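Local coordinates for MNMC2 (PDB 3VYW), which acts as an S-adenosylmethionine-dependent tRNA methyltransferase in wobble uridine modification, working without the oxidase domain to which such enzymes are usually fused, at residues K233-S245 and T255-E267. Residues are numbered along the deposited sequence; the frame is centred on the assembly and turned at random.
Sequences KSLLTLGFKVGSS and TVASLKAPVPPME
Thr255 lays its methyl CG2 across Val242, 3.8 Å from CG1; both methyls stand anti to their own backbone N, which brings them together on the face shared with Ala257, while Thr255 OG1 bonds to Ser226 O and Arg232. Val256 and Gly243 exchange two backbone hydrogen bonds, Val256 N to Gly243 O and Gly243 N to Val256 O, each 2.8 Å. Ala257 CB abuts both Leu235 CD2 and the Phe240 ring, 3.9 Å from Phe240 CD2. Ser258 and Lys241 form the next hydrogen-bonded pair, its straighter half running from Lys241 N to Ser258 O (2.8 Å, 174° at the hydrogen). Strands 241-246 and 253-258 make the antiparallel hairpin that ends the Rossmann-like methyltransferase sheet, 253-258 lying inside against 220-224 and 241-246 at the edge. Leu259 sets CD2 over the centre of the Phe240 ring, a CH-pi contact 3.8 Å from the centroid; Leu235 CD2 covers the opposite face, offset toward the rim. Ser258 OG accepts from Ala261 N in an ST motif, and the chain of Lys241 runs over the turn, CD 3.3 Å from Ala261 O. The backbone then doubles back along the outer strand, 241-246, where Val263 spreads its two methyls along one face, CG1 against Lys241 CB and CG2 against Gly243 CA. Pro264 O accepts a weak bond from Ser244 N and a CA-H...O contact from Gly243, which has no side chain to block this approach. Selenomethionine Met266 rests CG 3.7 Å from Val242 O, also meeting Val271 and Leu274 of helix 268-276.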
loop_
_atom_site.group_PDB
_atom_site.type_symbol
_atom_site.label_atom_id
_atom_site.label_comp_id
_atom_site.label_asym_id
_atom_site.label_seq_id
_atom_site.Cartn_x
_atom_site.Cartn_y
_atom_site.Cartn_z
ATOM N N LYS A 233 4.980 1.063 13.232
ATOM C CA LYS A 233 5.303 2.056 14.193
ATOM C C LYS A 233 4.572 3.335 13.915
ATOM O O LYS A 233 4.186 3.995 14.793
ATOM C CB LYS A 233 6.808 2.236 14.291
ATOM C CG LYS A 233 7.287 3.409 15.101
ATOM C CD LYS A 233 7.792 2.986 16.452
ATOM C CE LYS A 233 8.541 4.097 17.129
ATOM N NZ LYS A 233 9.986 3.864 17.113
ATOM N N SER A 234 4.423 3.689 12.668
ATOM C CA SER A 234 3.646 4.837 12.260
ATOM C C SER A 234 2.153 4.711 12.572
ATOM O O SER A 234 1.532 5.632 12.977
ATOM C CB SER A 234 3.847 5.079 10.778
ATOM O OG SER A 234 4.985 5.803 10.532
ATOM N N LEU A 235 1.596 3.547 12.359
ATOM C CA LEU A 235 0.223 3.316 12.652
ATOM C C LEU A 235 -0.060 3.446 14.124
ATOM O O LEU A 235 -1.052 3.966 14.498
ATOM C CB LEU A 235 -0.215 1.974 12.122
ATOM C CG LEU A 235 -0.394 1.823 10.633
ATOM C CD1 LEU A 235 -0.273 0.395 10.243
ATOM C CD2 LEU A 235 -1.726 2.326 10.181
ATOM N N LEU A 236 0.845 2.954 14.944
ATOM C CA LEU A 236 0.764 3.060 16.375
ATOM C C LEU A 236 0.833 4.475 16.816
ATOM O O LEU A 236 0.150 4.856 17.692
ATOM C CB LEU A 236 1.875 2.277 17.035
ATOM C CG LEU A 236 1.721 0.779 17.104
ATOM C CD1 LEU A 236 3.023 0.127 17.462
ATOM C CD2 LEU A 236 0.636 0.373 18.060
ATOM N N THR A 237 1.666 5.245 16.171
ATOM C CA THR A 237 1.806 6.641 16.449
ATOM C C THR A 237 0.522 7.397 16.192
ATOM O O THR A 237 0.220 8.333 16.867
ATOM C CB THR A 237 2.943 7.225 15.628
ATOM O OG1 THR A 237 4.128 6.560 15.966
ATOM C CG2 THR A 237 3.119 8.654 15.897
ATOM N N LEU A 238 -0.220 6.970 15.195
ATOM C CA LEU A 238 -1.443 7.615 14.784
ATOM C C LEU A 238 -2.634 7.115 15.555
ATOM O O LEU A 238 -3.700 7.620 15.436
ATOM C CB LEU A 238 -1.655 7.423 13.304
ATOM C CG LEU A 238 -0.705 8.166 12.391
ATOM C CD1 LEU A 238 -0.915 7.780 10.963
ATOM C CD2 LEU A 238 -0.876 9.648 12.537
ATOM N N GLY A 239 -2.410 6.161 16.414
ATOM C CA GLY A 239 -3.449 5.643 17.250
ATOM C C GLY A 239 -4.176 4.412 16.846
ATOM O O GLY A 239 -5.099 4.052 17.476
ATOM N N PHE A 240 -3.744 3.762 15.797
ATOM C CA PHE A 240 -4.319 2.508 15.402
ATOM C C PHE A 240 -3.909 1.400 16.318
ATOM O O PHE A 240 -2.901 1.464 16.934
ATOM C CB PHE A 240 -3.891 2.151 13.998
ATOM C CG PHE A 240 -4.454 3.025 12.956
ATOM C CD1 PHE A 240 -3.782 4.119 12.558
ATOM C CD2 PHE A 240 -5.635 2.731 12.355
ATOM C CE1 PHE A 240 -4.282 4.924 11.598
ATOM C CE2 PHE A 240 -6.151 3.538 11.395
ATOM C CZ PHE A 240 -5.466 4.635 11.011
ATOM N N LYS A 241 -4.732 0.378 16.378
ATOM C CA LYS A 241 -4.417 -0.861 17.010
ATOM C C LYS A 241 -3.859 -1.650 15.882
ATOM O O LYS A 241 -4.398 -1.657 14.835
ATOM C CB LYS A 241 -5.678 -1.539 17.503
ATOM C CG LYS A 241 -6.396 -0.839 18.634
ATOM C CD LYS A 241 -7.858 -1.248 18.663
ATOM C CE LYS A 241 -8.369 -1.315 20.075
ATOM N NZ LYS A 241 -9.288 -2.447 20.334
ATOM N N VAL A 242 -2.740 -2.289 16.086
ATOM C CA VAL A 242 -2.059 -2.942 15.016
ATOM C C VAL A 242 -1.949 -4.419 15.259
ATOM O O VAL A 242 -1.546 -4.840 16.287
ATOM C CB VAL A 242 -0.678 -2.327 14.832
ATOM C CG1 VAL A 242 -0.010 -2.861 13.605
ATOM C CG2 VAL A 242 -0.781 -0.835 14.781
ATOM N N GLY A 243 -2.323 -5.193 14.275
ATOM C CA GLY A 243 -2.404 -6.616 14.377
ATOM C C GLY A 243 -1.952 -7.301 13.133
ATOM O O GLY A 243 -1.630 -6.675 12.167
ATOM N N SER A 244 -1.982 -8.607 13.151
ATOM C CA SER A 244 -1.498 -9.385 12.051
ATOM C C SER A 244 -2.465 -10.354 11.404
ATOM O O SER A 244 -3.256 -10.983 12.030
ATOM C CB SER A 244 -0.263 -10.138 12.475
ATOM O OG SER A 244 0.847 -9.298 12.470
ATOM N N SER A 245 -2.307 -10.516 10.114
ATOM C CA SER A 245 -2.993 -11.535 9.356
ATOM C C SER A 245 -1.993 -12.511 8.766
ATOM O O SER A 245 -0.945 -12.119 8.346
ATOM C CB SER A 245 -3.785 -10.901 8.235
ATOM O OG SER A 245 -3.031 -9.949 7.533
ATOM N N THR A 255 -0.725 -6.824 7.856
ATOM C CA THR A 255 -1.065 -5.964 8.932
ATOM C C THR A 255 -2.500 -5.586 8.881
ATOM O O THR A 255 -3.032 -5.342 7.858
ATOM C CB THR A 255 -0.163 -4.739 8.970
ATOM O OG1 THR A 255 1.127 -5.148 9.328
ATOM C CG2 THR A 255 -0.581 -3.839 10.025
ATOM N N VAL A 256 -3.127 -5.595 10.036
ATOM C CA VAL A 256 -4.495 -5.187 10.179
ATOM C C VAL A 256 -4.568 -4.109 11.212
ATOM O O VAL A 256 -4.028 -4.242 12.260
ATOM C CB VAL A 256 -5.359 -6.335 10.629
ATOM C CG1 VAL A 256 -6.794 -6.050 10.323
ATOM C CG2 VAL A 256 -4.940 -7.610 9.955
ATOM N N ALA A 257 -5.214 -3.012 10.884
ATOM C CA ALA A 257 -5.290 -1.891 11.779
ATOM C C ALA A 257 -6.692 -1.353 11.940
ATOM O O ALA A 257 -7.480 -1.386 11.052
ATOM C CB ALA A 257 -4.359 -0.802 11.325
ATOM N N SER A 258 -7.007 -0.882 13.119
ATOM C CA SER A 258 -8.217 -0.149 13.313
ATOM C C SER A 258 -8.022 0.820 14.425
ATOM O O SER A 258 -7.316 0.558 15.340
ATOM C CB SER A 258 -9.348 -1.089 13.635
ATOM O OG SER A 258 -10.495 -0.368 13.941
ATOM N N LEU A 259 -8.622 1.985 14.332
ATOM C CA LEU A 259 -8.623 2.884 15.442
ATOM C C LEU A 259 -9.391 2.343 16.613
ATOM O O LEU A 259 -8.951 2.407 17.709
ATOM C CB LEU A 259 -9.256 4.171 15.017
ATOM C CG LEU A 259 -8.494 4.891 13.969
ATOM C CD1 LEU A 259 -9.335 6.013 13.438
ATOM C CD2 LEU A 259 -7.251 5.444 14.595
ATOM N N LYS A 260 -10.587 1.856 16.370
ATOM C CA LYS A 260 -11.387 1.318 17.442
ATOM C C LYS A 260 -11.926 -0.098 17.342
ATOM O O LYS A 260 -12.412 -0.592 18.306
ATOM C CB LYS A 260 -12.518 2.265 17.773
ATOM C CG LYS A 260 -12.262 3.087 18.999
ATOM C CD LYS A 260 -11.620 4.387 18.651
ATOM C CE LYS A 260 -11.856 5.389 19.746
ATOM N NZ LYS A 260 -10.629 5.784 20.465
ATOM N N ALA A 261 -11.877 -0.744 16.200
ATOM C CA ALA A 261 -12.303 -2.136 16.135
ATOM C C ALA A 261 -11.240 -3.114 16.588
ATOM O O ALA A 261 -10.125 -2.746 16.771
ATOM C CB ALA A 261 -12.794 -2.480 14.761
ATOM N N PRO A 262 -11.602 -4.354 16.809
ATOM C CA PRO A 262 -10.649 -5.353 17.248
ATOM C C PRO A 262 -9.745 -5.847 16.165
ATOM O O PRO A 262 -10.152 -5.986 15.038
ATOM C CB PRO A 262 -11.530 -6.484 17.752
ATOM C CG PRO A 262 -12.874 -6.184 17.256
ATOM C CD PRO A 262 -12.948 -4.710 17.223
ATOM N N VAL A 263 -8.525 -6.155 16.552
ATOM C CA VAL A 263 -7.532 -6.649 15.656
ATOM C C VAL A 263 -6.928 -7.887 16.242
ATOM O O VAL A 263 -6.832 -8.006 17.425
ATOM C CB VAL A 263 -6.445 -5.612 15.417
ATOM C CG1 VAL A 263 -7.057 -4.254 15.228
ATOM C CG2 VAL A 263 -5.489 -5.579 16.565
ATOM N N PRO A 264 -6.595 -8.818 15.373
ATOM C CA PRO A 264 -5.936 -10.057 15.729
ATOM C C PRO A 264 -4.592 -9.675 16.186
ATOM O O PRO A 264 -4.131 -8.689 15.740
ATOM C CB PRO A 264 -5.818 -10.774 14.401
ATOM C CG PRO A 264 -5.998 -9.739 13.379
ATOM C CD PRO A 264 -6.962 -8.792 13.964
ATOM N N PRO A 265 -3.940 -10.438 17.046
ATOM C CA PRO A 265 -2.699 -9.994 17.647
ATOM C C PRO A 265 -1.407 -10.804 17.466
ATOM O O PRO A 265 -1.317 -11.974 17.242
ATOM C CB PRO A 265 -3.085 -9.840 19.098
ATOM C CG PRO A 265 -4.352 -10.598 19.256
ATOM C CD PRO A 265 -4.682 -11.261 17.978
HETATM N N MSE A 266 -0.595 -9.667 17.263
HETATM C CA MSE A 266 0.745 -9.958 16.908
HETATM C C MSE A 266 1.293 -10.744 18.135
HETATM O O MSE A 266 0.755 -10.680 19.208
HETATM C CB MSE A 266 1.721 -8.710 16.874
HETATM C CG MSE A 266 1.055 -7.506 16.131
HETATM SE SE MSE A 266 2.369 -6.110 15.831
HETATM C CE MSE A 266 2.465 -5.170 17.428
ATOM N N GLU A 267 2.403 -10.962 17.554
ATOM C CA GLU A 267 2.701 -12.185 18.177
ATOM C C GLU A 267 3.883 -11.724 18.950
ATOM O O GLU A 267 4.316 -10.646 18.757
ATOM C CB GLU A 267 3.344 -13.099 17.246
ATOM C CG GLU A 267 2.296 -13.400 16.251
ATOM C CD GLU A 267 2.166 -14.904 16.261
ATOM O OE1 GLU A 267 2.608 -15.669 15.389
ATOM O OE2 GLU A 267 1.633 -15.280 17.317
#